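Local structure of E2A dna-binding protein (Human adenovirus 5, 2WB0) at residues N119-I124 with Q157-D162; T48-E53 with T66-M71; C95-H100 with M324-F329; A195-K200 with V267-L272. The protein binds single-stranded DNA and, by forming multimers, unwinds the template without ATP during the elongation phase of viral strand-displacement replication. All coordinates share one frame; numbering follows the deposited sequence.

Interaction 1: residues N119-I124 with Q157-D162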
loop_
_atom_site.group_PDB
_atom_site.type_symbol
_atom_site.label_atom_id
_atom_site.label_comp_id
_atom_site.label_asym_id
_atom_site.label_seq_id
_atom_site.Cartn_x
_atom_site.Cartn_y
_atom_site.Cartn_z
ATOM N N ASN A 119 -4.592 23.611 -2.751
ATOM C CA ASN A 119 -6.045 23.507 -2.673
ATOM C C ASN A 119 -6.680 23.706 -4.047
ATOM O O ASN A 119 -6.229 24.506 -4.785
ATOM C CB ASN A 119 -6.615 24.563 -1.712
ATOM C CG ASN A 119 -6.693 24.060 -0.276
ATOM O OD1 ASN A 119 -5.748 24.221 0.506
ATOM N ND2 ASN A 119 -7.832 23.418 0.075
ATOM N N LYS A 120 -7.747 22.966 -4.352
ATOM C CA LYS A 120 -8.468 23.000 -5.646
ATOM C C LYS A 120 -9.958 22.855 -5.330
ATOM O O LYS A 120 -10.336 22.170 -4.378
ATOM C CB LYS A 120 -8.182 21.749 -6.484
ATOM C CG LYS A 120 -6.949 21.735 -7.325
ATOM C CD LYS A 120 -7.295 21.912 -8.803
ATOM C CE LYS A 120 -6.145 22.516 -9.590
ATOM N NZ LYS A 120 -5.177 21.434 -10.013
ATOM N N GLU A 121 -10.798 23.427 -6.184
ATOM C CA GLU A 121 -12.203 23.039 -6.161
ATOM C C GLU A 121 -12.430 21.834 -7.109
ATOM O O GLU A 121 -11.888 21.791 -8.216
ATOM C CB GLU A 121 -13.081 24.233 -6.485
ATOM C CG GLU A 121 -14.403 23.863 -7.140
ATOM C CD GLU A 121 -15.484 24.911 -6.901
ATOM O OE1 GLU A 121 -15.137 26.093 -6.562
ATOM O OE2 GLU A 121 -16.676 24.513 -7.002
ATOM N N HIS A 122 -13.170 20.830 -6.663
ATOM C CA HIS A 122 -13.396 19.651 -7.487
ATOM C C HIS A 122 -14.900 19.408 -7.594
ATOM O O HIS A 122 -15.523 19.063 -6.601
ATOM C CB HIS A 122 -12.738 18.450 -6.845
ATOM C CG HIS A 122 -12.838 17.204 -7.651
ATOM N ND1 HIS A 122 -12.921 15.956 -7.074
ATOM C CD2 HIS A 122 -12.924 17.005 -8.988
ATOM C CE1 HIS A 122 -12.963 15.031 -8.019
ATOM N NE2 HIS A 122 -12.992 15.636 -9.190
ATOM N N VAL A 123 -15.475 19.610 -8.794
ATOM C CA VAL A 123 -16.937 19.421 -8.987
ATOM C C VAL A 123 -17.195 18.052 -9.598
ATOM O O VAL A 123 -16.661 17.746 -10.667
ATOM C CB VAL A 123 -17.611 20.568 -9.803
ATOM C CG1 VAL A 123 -17.369 21.939 -9.156
ATOM C CG2 VAL A 123 -17.135 20.578 -11.220
ATOM N N ILE A 124 -17.963 17.216 -8.896
ATOM C CA ILE A 124 -18.275 15.836 -9.337
ATOM C C ILE A 124 -19.770 15.723 -9.711
ATOM O O ILE A 124 -20.577 16.553 -9.274
ATOM C CB ILE A 124 -17.933 14.762 -8.235
ATOM C CG1 ILE A 124 -16.491 14.915 -7.716
ATOM C CG2 ILE A 124 -18.148 13.318 -8.785
ATOM C CD1 ILE A 124 -16.113 13.985 -6.540
ATOM N N GLN A 157 -24.704 17.005 -9.313
ATOM C CA GLN A 157 -23.504 17.836 -9.134
ATOM C C GLN A 157 -23.085 18.060 -7.650
ATOM O O GLN A 157 -23.827 18.668 -6.886
ATOM C CB GLN A 157 -23.666 19.168 -9.897
ATOM C CG GLN A 157 -22.426 20.035 -9.939
ATOM C CD GLN A 157 -22.502 21.167 -10.977
ATOM O OE1 GLN A 157 -22.454 22.357 -10.629
ATOM N NE2 GLN A 157 -22.593 20.797 -12.255
ATOM N N ILE A 158 -21.900 17.555 -7.278
ATOM C CA ILE A 158 -21.276 17.693 -5.939
ATOM C C ILE A 158 -20.087 18.701 -6.006
ATOM O O ILE A 158 -19.271 18.627 -6.931
ATOM C CB ILE A 158 -20.744 16.289 -5.435
ATOM C CG1 ILE A 158 -21.784 15.182 -5.673
ATOM C CG2 ILE A 158 -20.327 16.330 -3.965
ATOM C CD1 ILE A 158 -21.190 13.736 -5.688
ATOM N N SER A 159 -19.987 19.623 -5.046
ATOM C CA SER A 159 -18.877 20.596 -5.019
ATOM C C SER A 159 -17.887 20.282 -3.901
ATOM O O SER A 159 -18.182 20.485 -2.714
ATOM C CB SER A 159 -19.382 22.042 -4.866
ATOM O OG SER A 159 -19.998 22.522 -6.052
ATOM N N ASN A 160 -16.711 19.779 -4.252
ATOM C CA ASN A 160 -15.700 19.551 -3.231
ATOM C C ASN A 160 -14.761 20.745 -3.260
ATOM O O ASN A 160 -13.852 20.778 -4.113
ATOM C CB ASN A 160 -14.899 18.257 -3.501
ATOM C CG ASN A 160 -15.679 16.987 -3.211
ATOM O OD1 ASN A 160 -16.521 16.939 -2.334
ATOM N ND2 ASN A 160 -15.355 15.933 -3.937
ATOM N N THR A 161 -14.923 21.694 -2.338
ATOM C CA THR A 161 -14.077 22.902 -2.335
ATOM C C THR A 161 -12.787 22.739 -1.519
ATOM O O THR A 161 -12.002 23.673 -1.336
ATOM C CB THR A 161 -14.842 24.139 -1.779
ATOM O OG1 THR A 161 -15.200 23.879 -0.417
ATOM C CG2 THR A 161 -16.076 24.407 -2.619
ATOM N N ASP A 162 -12.575 21.532 -1.024
ATOM C CA ASP A 162 -11.418 21.259 -0.199
ATOM C C ASP A 162 -10.524 20.154 -0.814
ATOM O O ASP A 162 -9.863 19.415 -0.068
ATOM C CB ASP A 162 -11.916 20.855 1.194
ATOM C CG ASP A 162 -10.798 20.702 2.189
ATOM O OD1 ASP A 162 -9.809 21.509 2.134
ATOM O OD2 ASP A 162 -10.908 19.761 3.017
#

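Interaction 2: residues T48-E53 with T66-M71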
loop_
_atom_site.group_PDB
_atom_site.type_symbol
_atom_site.label_atom_id
_atom_site.label_comp_id
_atom_site.label_asym_id
_atom_site.label_seq_id
_atom_site.Cartn_x
_atom_site.Cartn_y
_atom_site.Cartn_z
ATOM N N THR A 48 -2.654 -20.648 5.907
ATOM C CA THR A 48 -2.829 -21.786 6.797
ATOM C C THR A 48 -2.658 -21.391 8.279
ATOM O O THR A 48 -3.507 -21.772 9.125
ATOM C CB THR A 48 -1.932 -23.012 6.375
ATOM O OG1 THR A 48 -2.165 -23.273 4.996
ATOM C CG2 THR A 48 -2.313 -24.268 7.121
ATOM N N TRP A 49 -1.628 -20.585 8.581
ATOM C CA TRP A 49 -1.388 -20.137 9.957
ATOM C C TRP A 49 -2.555 -19.231 10.479
ATOM O O TRP A 49 -3.018 -19.339 11.639
ATOM C CB TRP A 49 -0.013 -19.481 10.044
ATOM C CG TRP A 49 0.325 -18.794 11.365
ATOM C CD1 TRP A 49 0.878 -19.381 12.466
ATOM C CD2 TRP A 49 0.207 -17.400 11.678
ATOM N NE1 TRP A 49 1.093 -18.452 13.458
ATOM C CE2 TRP A 49 0.710 -17.219 12.997
ATOM C CE3 TRP A 49 -0.288 -16.275 10.982
ATOM C CZ2 TRP A 49 0.718 -15.963 13.655
ATOM C CZ3 TRP A 49 -0.257 -15.016 11.637
ATOM C CH2 TRP A 49 0.253 -14.872 12.959
ATOM N N LEU A 50 -3.057 -18.382 9.598
ATOM C CA LEU A 50 -4.252 -17.564 9.883
ATOM C C LEU A 50 -5.494 -18.434 10.182
ATOM O O LEU A 50 -6.125 -18.243 11.211
ATOM C CB LEU A 50 -4.519 -16.702 8.696
ATOM C CG LEU A 50 -4.233 -15.201 8.624
ATOM C CD1 LEU A 50 -3.443 -14.453 9.768
ATOM C CD2 LEU A 50 -3.996 -14.709 7.174
ATOM N N ASN A 51 -5.826 -19.350 9.267
ATOM C CA ASN A 51 -6.932 -20.287 9.388
ATOM C C ASN A 51 -6.877 -20.995 10.731
ATOM O O ASN A 51 -7.910 -21.418 11.267
ATOM C CB ASN A 51 -6.827 -21.350 8.318
ATOM C CG ASN A 51 -7.417 -20.911 6.962
ATOM O OD1 ASN A 51 -7.394 -21.683 5.975
ATOM N ND2 ASN A 51 -7.927 -19.699 6.896
ATOM N N GLU A 52 -5.659 -21.109 11.269
ATOM C CA GLU A 52 -5.368 -21.991 12.408
ATOM C C GLU A 52 -5.295 -21.168 13.696
ATOM O O GLU A 52 -5.911 -21.522 14.721
ATOM C CB GLU A 52 -4.087 -22.805 12.078
ATOM C CG GLU A 52 -3.234 -23.303 13.219
ATOM C CD GLU A 52 -1.920 -23.954 12.711
ATOM O OE1 GLU A 52 -0.852 -23.651 13.330
ATOM O OE2 GLU A 52 -1.972 -24.716 11.686
ATOM N N GLU A 53 -4.612 -20.035 13.629
ATOM C CA GLU A 53 -4.406 -19.175 14.793
ATOM C C GLU A 53 -5.257 -17.885 14.858
ATOM O O GLU A 53 -5.339 -17.239 15.913
ATOM C CB GLU A 53 -2.928 -18.808 14.876
ATOM C CG GLU A 53 -1.999 -20.018 14.782
ATOM C CD GLU A 53 -1.777 -20.676 16.129
ATOM O OE1 GLU A 53 -1.958 -19.997 17.176
ATOM O OE2 GLU A 53 -1.411 -21.876 16.140
ATOM N N THR A 66 -5.526 -9.995 -0.814
ATOM C CA THR A 66 -4.450 -9.029 -0.737
ATOM C C THR A 66 -3.775 -9.147 0.623
ATOM O O THR A 66 -2.580 -9.032 0.684
ATOM C CB THR A 66 -4.901 -7.575 -0.928
ATOM O OG1 THR A 66 -5.614 -7.460 -2.179
ATOM C CG2 THR A 66 -3.643 -6.654 -0.997
ATOM N N PHE A 67 -4.535 -9.343 1.701
ATOM C CA PHE A 67 -3.896 -9.468 3.016
ATOM C C PHE A 67 -2.861 -10.665 3.028
ATOM O O PHE A 67 -1.671 -10.537 3.452
ATOM C CB PHE A 67 -4.965 -9.649 4.117
ATOM C CG PHE A 67 -4.390 -9.695 5.483
ATOM C CD1 PHE A 67 -3.933 -8.527 6.069
ATOM C CD2 PHE A 67 -4.250 -10.914 6.157
ATOM C CE1 PHE A 67 -3.346 -8.505 7.352
ATOM C CE2 PHE A 67 -3.725 -10.919 7.429
ATOM C CZ PHE A 67 -3.208 -9.689 8.014
ATOM N N VAL A 68 -3.313 -11.810 2.554
ATOM C CA VAL A 68 -2.463 -13.012 2.518
ATOM C C VAL A 68 -1.251 -12.864 1.592
ATOM O O VAL A 68 -0.120 -13.350 1.886
ATOM C CB VAL A 68 -3.351 -14.235 2.121
ATOM C CG1 VAL A 68 -2.504 -15.419 1.770
ATOM C CG2 VAL A 68 -4.304 -14.536 3.259
ATOM N N THR A 69 -1.484 -12.250 0.445
ATOM C CA THR A 69 -0.368 -11.962 -0.483
ATOM C C THR A 69 0.688 -11.072 0.142
ATOM O O THR A 69 1.897 -11.309 -0.026
ATOM C CB THR A 69 -0.905 -11.304 -1.733
ATOM O OG1 THR A 69 -1.703 -12.300 -2.386
ATOM C CG2 THR A 69 0.283 -10.833 -2.665
ATOM N N MET A 70 0.244 -10.066 0.902
ATOM C CA MET A 70 1.226 -9.219 1.523
ATOM C C MET A 70 1.949 -9.968 2.635
ATOM O O MET A 70 3.148 -9.789 2.803
ATOM C CB MET A 70 0.662 -7.884 2.026
ATOM C CG MET A 70 0.165 -6.966 0.905
ATOM S SD MET A 70 1.365 -6.634 -0.440
ATOM C CE MET A 70 2.596 -5.849 0.588
ATOM N N MET A 71 1.238 -10.719 3.456
ATOM C CA MET A 71 1.958 -11.532 4.417
ATOM C C MET A 71 3.021 -12.406 3.691
ATOM O O MET A 71 4.148 -12.572 4.182
ATOM C CB MET A 71 0.968 -12.478 5.102
ATOM C CG MET A 71 0.170 -11.789 6.217
ATOM S SD MET A 71 -0.826 -12.962 7.176
ATOM C CE MET A 71 0.398 -13.547 8.248
#

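Interaction 3: residues C95-H100 with M324-F329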
loop_
_atom_site.group_PDB
_atom_site.type_symbol
_atom_site.label_atom_id
_atom_site.label_comp_id
_atom_site.label_asym_id
_atom_site.label_seq_id
_atom_site.Cartn_x
_atom_site.Cartn_y
_atom_site.Cartn_z
ATOM N N CYS A 95 7.143 -2.782 -0.915
ATOM C CA CYS A 95 6.646 -1.673 -0.122
ATOM C C CYS A 95 7.806 -0.710 0.146
ATOM O O CYS A 95 8.978 -1.023 -0.205
ATOM C CB CYS A 95 6.143 -2.144 1.257
ATOM S SG CYS A 95 4.736 -3.193 1.287
ATOM N N ALA A 96 7.478 0.458 0.723
ATOM C CA ALA A 96 8.439 1.508 1.164
ATOM C C ALA A 96 7.841 2.225 2.391
ATOM O O ALA A 96 6.676 2.035 2.732
ATOM C CB ALA A 96 8.824 2.546 0.024
ATOM N N LEU A 97 8.686 2.974 3.086
ATOM C CA LEU A 97 8.322 3.739 4.215
ATOM C C LEU A 97 8.365 5.172 3.736
ATOM O O LEU A 97 9.486 5.667 3.414
ATOM C CB LEU A 97 9.419 3.595 5.248
ATOM C CG LEU A 97 9.270 2.407 6.192
ATOM C CD1 LEU A 97 8.201 1.229 5.988
ATOM C CD2 LEU A 97 10.555 1.999 6.924
ATOM N N TRP A 98 7.185 5.849 3.773
ATOM C CA TRP A 98 7.098 7.215 3.319
ATOM C C TRP A 98 6.962 8.147 4.536
ATOM O O TRP A 98 6.037 8.009 5.307
ATOM C CB TRP A 98 5.935 7.369 2.339
ATOM C CG TRP A 98 5.570 8.809 1.995
ATOM C CD1 TRP A 98 6.421 9.888 1.784
ATOM C CD2 TRP A 98 4.249 9.274 1.718
ATOM N NE1 TRP A 98 5.678 11.006 1.454
ATOM C CE2 TRP A 98 4.344 10.655 1.396
ATOM C CE3 TRP A 98 2.983 8.655 1.765
ATOM C CZ2 TRP A 98 3.215 11.455 1.192
ATOM C CZ3 TRP A 98 1.835 9.445 1.521
ATOM C CH2 TRP A 98 1.976 10.836 1.219
ATOM N N LEU A 99 7.905 9.089 4.701
ATOM C CA LEU A 99 7.859 10.039 5.813
ATOM C C LEU A 99 6.912 11.082 5.327
ATOM O O LEU A 99 7.332 12.035 4.641
ATOM C CB LEU A 99 9.255 10.672 6.057
ATOM C CG LEU A 99 9.281 11.775 7.161
ATOM C CD1 LEU A 99 8.877 11.169 8.466
ATOM C CD2 LEU A 99 10.752 12.323 7.263
ATOM N N HIS A 100 5.625 10.922 5.638
ATOM C CA HIS A 100 4.606 11.616 4.845
ATOM C C HIS A 100 4.391 13.066 5.233
ATOM O O HIS A 100 4.033 13.854 4.385
ATOM C CB HIS A 100 3.245 10.880 4.944
ATOM C CG HIS A 100 2.840 10.538 6.345
ATOM N ND1 HIS A 100 2.107 11.395 7.167
ATOM C CD2 HIS A 100 3.079 9.423 7.068
ATOM C CE1 HIS A 100 1.933 10.793 8.334
ATOM N NE2 HIS A 100 2.507 9.591 8.296
ATOM N N MET A 324 15.245 -6.782 8.698
ATOM C CA MET A 324 14.494 -6.758 7.404
ATOM C C MET A 324 14.148 -5.319 7.237
ATOM O O MET A 324 13.457 -4.744 8.086
ATOM C CB MET A 324 13.232 -7.659 7.484
ATOM C CG MET A 324 12.527 -8.001 6.107
ATOM S SD MET A 324 11.692 -6.551 5.446
ATOM C CE MET A 324 10.233 -6.566 6.458
ATOM N N VAL A 325 14.696 -4.683 6.215
ATOM C CA VAL A 325 14.511 -3.259 5.999
ATOM C C VAL A 325 13.529 -3.051 4.844
ATOM O O VAL A 325 13.817 -3.440 3.702
ATOM C CB VAL A 325 15.870 -2.587 5.563
ATOM C CG1 VAL A 325 15.713 -1.068 5.232
ATOM C CG2 VAL A 325 16.979 -2.872 6.621
ATOM N N VAL A 326 12.369 -2.433 5.119
ATOM C CA VAL A 326 11.530 -1.908 4.028
ATOM C C VAL A 326 12.155 -0.598 3.607
ATOM O O VAL A 326 12.329 0.276 4.469
ATOM C CB VAL A 326 10.135 -1.628 4.553
ATOM C CG1 VAL A 326 9.276 -1.088 3.412
ATOM C CG2 VAL A 326 9.562 -2.926 5.115
ATOM N N PRO A 327 12.484 -0.420 2.317
ATOM C CA PRO A 327 13.239 0.749 1.848
ATOM C C PRO A 327 12.507 2.058 2.137
ATOM O O PRO A 327 11.269 2.146 1.954
ATOM C CB PRO A 327 13.274 0.581 0.336
ATOM C CG PRO A 327 12.832 -0.734 0.050
ATOM C CD PRO A 327 12.250 -1.394 1.229
ATOM N N GLU A 328 13.267 3.064 2.551
ATOM C CA GLU A 328 12.678 4.364 2.785
ATOM C C GLU A 328 12.293 4.899 1.430
ATOM O O GLU A 328 13.045 4.757 0.487
ATOM C CB GLU A 328 13.683 5.302 3.466
ATOM C CG GLU A 328 13.340 5.592 4.891
ATOM C CD GLU A 328 12.890 7.061 5.086
ATOM O OE1 GLU A 328 11.692 7.399 4.559
ATOM O OE2 GLU A 328 13.593 7.866 5.726
ATOM N N PHE A 329 11.102 5.490 1.306
ATOM C CA PHE A 329 10.689 6.037 0.036
ATOM C C PHE A 329 11.447 7.316 -0.276
ATOM O O PHE A 329 11.626 8.192 0.584
ATOM C CB PHE A 329 9.189 6.396 0.050
ATOM C CG PHE A 329 8.697 6.927 -1.267
ATOM C CD1 PHE A 329 8.504 6.055 -2.330
ATOM C CD2 PHE A 329 8.421 8.289 -1.454
ATOM C CE1 PHE A 329 8.051 6.518 -3.552
ATOM C CE2 PHE A 329 7.989 8.758 -2.651
ATOM C CZ PHE A 329 7.730 7.850 -3.722
HETATM O O HOH W 1 10.022 9.296 2.708
#

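Interaction 4: residues A195-K200 with V267-L272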
loop_
_atom_site.group_PDB
_atom_site.type_symbol
_atom_site.label_atom_id
_atom_site.label_comp_id
_atom_site.label_asym_id
_atom_site.label_seq_id
_atom_site.Cartn_x
_atom_site.Cartn_y
_atom_site.Cartn_z
ATOM N N ALA A 195 -7.369 10.334 7.822
ATOM C CA ALA A 195 -6.760 8.988 7.592
ATOM C C ALA A 195 -5.253 8.907 7.898
ATOM O O ALA A 195 -4.717 7.850 8.366
ATOM C CB ALA A 195 -7.011 8.568 6.111
ATOM N N PHE A 196 -4.534 9.981 7.599
ATOM C CA PHE A 196 -3.141 10.028 8.042
ATOM C C PHE A 196 -2.997 10.146 9.567
ATOM O O PHE A 196 -2.089 9.565 10.145
ATOM C CB PHE A 196 -2.340 11.128 7.328
ATOM C CG PHE A 196 -1.982 10.785 5.846
ATOM C CD1 PHE A 196 -0.821 10.102 5.524
ATOM C CD2 PHE A 196 -2.810 11.190 4.834
ATOM C CE1 PHE A 196 -0.477 9.826 4.215
ATOM C CE2 PHE A 196 -2.490 10.894 3.469
ATOM C CZ PHE A 196 -1.291 10.199 3.192
ATOM N N LYS A 197 -3.899 10.891 10.206
ATOM C CA LYS A 197 -3.849 10.958 11.678
ATOM C C LYS A 197 -4.126 9.588 12.269
ATOM O O LYS A 197 -3.573 9.226 13.325
ATOM C CB LYS A 197 -4.894 11.963 12.204
ATOM C CG LYS A 197 -4.368 13.429 12.091
ATOM C CD LYS A 197 -5.429 14.433 12.630
ATOM C CE LYS A 197 -4.825 15.808 12.943
ATOM N NZ LYS A 197 -5.890 16.856 12.904
ATOM N N GLN A 198 -5.038 8.860 11.615
ATOM C CA GLN A 198 -5.453 7.519 12.053
ATOM C C GLN A 198 -4.264 6.575 12.009
ATOM O O GLN A 198 -4.044 5.855 12.977
ATOM C CB GLN A 198 -6.600 6.973 11.166
ATOM C CG GLN A 198 -7.291 5.642 11.691
ATOM C CD GLN A 198 -6.447 4.399 11.563
ATOM O OE1 GLN A 198 -6.628 3.418 12.345
ATOM N NE2 GLN A 198 -5.576 4.358 10.519
ATOM N N ILE A 199 -3.483 6.581 10.917
ATOM C CA ILE A 199 -2.391 5.590 10.846
ATOM C C ILE A 199 -1.291 5.942 11.864
ATOM O O ILE A 199 -0.736 5.051 12.533
ATOM C CB ILE A 199 -1.831 5.391 9.380
ATOM C CG1 ILE A 199 -0.884 4.170 9.373
ATOM C CG2 ILE A 199 -1.120 6.638 8.856
ATOM C CD1 ILE A 199 -1.623 2.831 9.787
ATOM N N LYS A 200 -1.008 7.228 11.984
ATOM C CA LYS A 200 -0.025 7.696 12.946
ATOM C C LYS A 200 -0.442 7.324 14.383
ATOM O O LYS A 200 0.348 6.741 15.124
ATOM C CB LYS A 200 0.235 9.160 12.768
ATOM C CG LYS A 200 1.148 9.741 13.867
ATOM C CD LYS A 200 1.489 11.211 13.489
ATOM C CE LYS A 200 1.849 12.003 14.751
ATOM N NZ LYS A 200 1.829 13.514 14.517
ATOM N N VAL A 267 -11.524 5.438 16.317
ATOM C CA VAL A 267 -12.619 6.220 16.909
ATOM C C VAL A 267 -12.358 7.734 16.790
ATOM O O VAL A 267 -13.244 8.521 16.298
ATOM C CB VAL A 267 -12.883 5.806 18.395
ATOM C CG1 VAL A 267 -13.987 6.798 19.059
ATOM C CG2 VAL A 267 -13.246 4.352 18.454
ATOM N N HIS A 268 -11.151 8.143 17.201
ATOM C CA HIS A 268 -10.741 9.558 17.101
ATOM C C HIS A 268 -10.503 10.045 15.710
ATOM O O HIS A 268 -10.731 11.241 15.425
ATOM C CB HIS A 268 -9.461 9.830 17.889
ATOM C CG HIS A 268 -9.574 9.461 19.346
ATOM N ND1 HIS A 268 -8.507 8.997 20.081
ATOM C CD2 HIS A 268 -10.630 9.498 20.200
ATOM C CE1 HIS A 268 -8.892 8.773 21.332
ATOM N NE2 HIS A 268 -10.187 9.016 21.417
ATOM N N HIS A 269 -10.056 9.150 14.828
ATOM C CA HIS A 269 -9.832 9.571 13.464
ATOM C C HIS A 269 -10.504 8.591 12.497
ATOM O O HIS A 269 -9.855 7.748 11.913
ATOM C CB HIS A 269 -8.308 9.618 13.223
ATOM C CG HIS A 269 -7.582 10.367 14.286
ATOM N ND1 HIS A 269 -7.668 11.752 14.417
ATOM C CD2 HIS A 269 -6.784 9.935 15.284
ATOM C CE1 HIS A 269 -6.894 12.128 15.420
ATOM N NE2 HIS A 269 -6.363 11.051 15.969
ATOM N N PRO A 270 -11.815 8.749 12.286
ATOM C CA PRO A 270 -12.607 7.693 11.611
ATOM C C PRO A 270 -12.473 7.719 10.103
ATOM O O PRO A 270 -13.473 7.834 9.414
ATOM C CB PRO A 270 -14.035 8.039 12.034
ATOM C CG PRO A 270 -14.000 9.555 12.141
ATOM C CD PRO A 270 -12.671 9.857 12.762
ATOM N N ALA A 271 -11.257 7.499 9.581
ATOM C CA ALA A 271 -11.050 7.312 8.120
ATOM C C ALA A 271 -9.759 6.510 7.984
ATOM O O ALA A 271 -8.841 6.670 8.806
ATOM C CB ALA A 271 -10.904 8.670 7.339
ATOM N N LEU A 272 -9.734 5.582 7.026
ATOM C CA LEU A 272 -8.552 4.774 6.767
ATOM C C LEU A 272 -7.926 5.150 5.422
ATOM O O LEU A 272 -8.626 5.423 4.460
ATOM C CB LEU A 272 -8.952 3.296 6.664
ATOM C CG LEU A 272 -8.930 2.482 7.961
ATOM C CD1 LEU A 272 -8.844 3.191 9.322
ATOM C CD2 LEU A 272 -9.453 1.079 7.933
#

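Interaction 1: residues N119-I124 with Q157-D162
H122 and N160 form a hydrogen-bonded pair of an antiparallel beta arrangement in which strand 119-124 runs beside strand 158-160. Their backbones are tied twice: H122 N donates to N160 O at 2.6 Å, and N160 N returns a bond to H122 O. I124 and I158 repeat the pattern two residues on. V123 and S159, the non-hydrogen-bonded pair between them, turn their side chains to the other face; between the strands V123 CA approaches I158 O at 3.2 Å in a CA-H...O contact. Within the zinc-binding region these are two of the three strands of a small sheet that strand 185-186 completes beyond 158-165. On the face of H122, N160 and I124, the imidazole and the N160 amide lie side by side, pointing the same way with planes 47° apart. With chi1 at -176° the ring leads away from the neighbouring strand, and H122 ND1 is hydrogen-bonded to S187 OG. I124 CD1 comes within 3.3 Å of N160 ND2, while I124 CG1 lies above one face of the imidazole, toward the rim. Where the chain turns at 161 and 162, N119 ND2 makes a weak hydrogen bond to D162 OD1 (3.4 Å), which also salt-bridges R164.

Interaction 2: residues T48-E53 with T66-M71
L50 reaches across from helix 48-53 to meet F67, V68 and M71 of helix 66-71, in a buried helix-helix contact of the all-alpha region. One methyl does most of the touching: L50 CD2 lies 3.6 Å from M71 SD, 3.8 Å from F67 CE2 and 3.9 Å from V68 CG2. It meets the F67 ring at its edge, in the ring plane, and does not lie over a face. The L50 and M71 side chains pass each other at a slant, with CD1 of the leucine also near the sulfur. The methionine bends about its CG-SD bond (chi3 82°), which turns CE to W49, whose side chain it crosses at about a right angle.

The two helix segments run at 116° to one another with their axes 11.7 Å apart, so the space between them is bridged by long side chains and the backbones stay well separated. Around this first shell, helix 300-315 contributes M309 against L50, A306 against F67 and L313 against W49, while C46 packs on M71 from an earlier turn of helix 40-53. L57 and L59, in the connection between the two helices, also cover F67. The indole is positioned by a hydrogen bond from its NE1 to E316 OE1, and at its six-membered end W49 CZ3 rests 3.8 Å from M71 CE.

Interaction 3: residues C95-H100 with M324-F329
C95 opens the contact by placing its CB 3.9 Å from V326 CG1, at the start of strand 95-99, while its carbonyl oxygen meets the CD edge of P327. At A96 the same valine methyl lies against CA, and the alanine CB sits at the edge of the F329 ring, near its plane. L97 is the centre of the contact. Its N-H bonds to P327 O (2.9 Å), and its carbonyl oxygen accepts from F329 N in a straight bond of 2.7 Å, the donor standing above the carbonyl plane. This makes a single beta bridge between L97 and E328: a loop after helix 300-315, without regular structure, runs along the strand edge away from 216-220, the partner in a two-stranded antiparallel sheet. The L97 side chain crosses V326 at about a right angle, with CD1 3.6 Å from CG1. W98, its side chain about 8 Å from a bound zinc ion, lies alongside F329; both have CG anti to the backbone N (chi1 169° and -178°), and the phenyl edge is turned toward the indole's five-membered ring in an offset edge-to-face pair (centroids 5.7 Å apart). At L99 a water accepts the backbone N-H and donates to E328 OE1 and F329 O. E328 OE1 also lies 3.0 Å from L97 O, two acceptors not bonded to each other; the water's donation probably helps the carboxylate tolerate this neighbour.

Interaction 4: residues A195-K200 with V267-L272
The torsions of H269 (chi1 -49°, chi2 -71°) turn its imidazole to K197 CB, and the two side chains cross at about a right angle. K197 CB stands over one face of the ring, 3.7 Å from its centroid, in a CH-pi contact, with H268 CB on the opposite face. K197 chi1 (-81°) sends the extended lysine chain past the ring, where CD also meets ND1 and CE1, and on to a salt bridge between its NZ and E106.

Q198 has CG anti to the backbone N (chi1 -170°), which lays Q198 CG 3.3 Å from H269 O; Q198 CB is equally near A271 O. A bend at chi2 then turns the amide to L272, which it crosses at a slant, Q198 CD meeting L272 CD1 at 3.5 Å, and its OE1 is held by a hydrogen bond with S266 OG. One turn earlier, A195 CA directs its hydrogen at A271 O (3.3 Å), while A195 CB approaches A271 CB at 4.1 Å. No conventional hydrogen bond links the segments.

The chain opposite helix 189-206 thus changes from helix 261-268 to strand 271-276 through an inverse gamma turn centred on P270, closed by A271 N bonding to H269 O. Segments from the two zinc-binding family regions meet here, as a helix lying on a helix-to-strand connection.

Along the chain, interaction 2 closes first; interaction 3 then joins residues 95-100 to 324-329 and encloses both 1 and 4, which follow each other in series. Interaction 3 touches both 2 and 4, their centres 22 and 20 Å from its own. M70 CE of helix 64-83 packs on C95 SG, joining 2 to 3, while F196 of helix 189-206 packs on W98 and H100, joining 3 to 4. Interaction 1 lies apart, its centre 40 Å from that of interaction 2 and on the opposite side of the chain's centre, in a surface sheet. Interactions 2 to 4 join the all-alpha region to parts of the zinc-binding regions within the C-terminal DNA-binding domain.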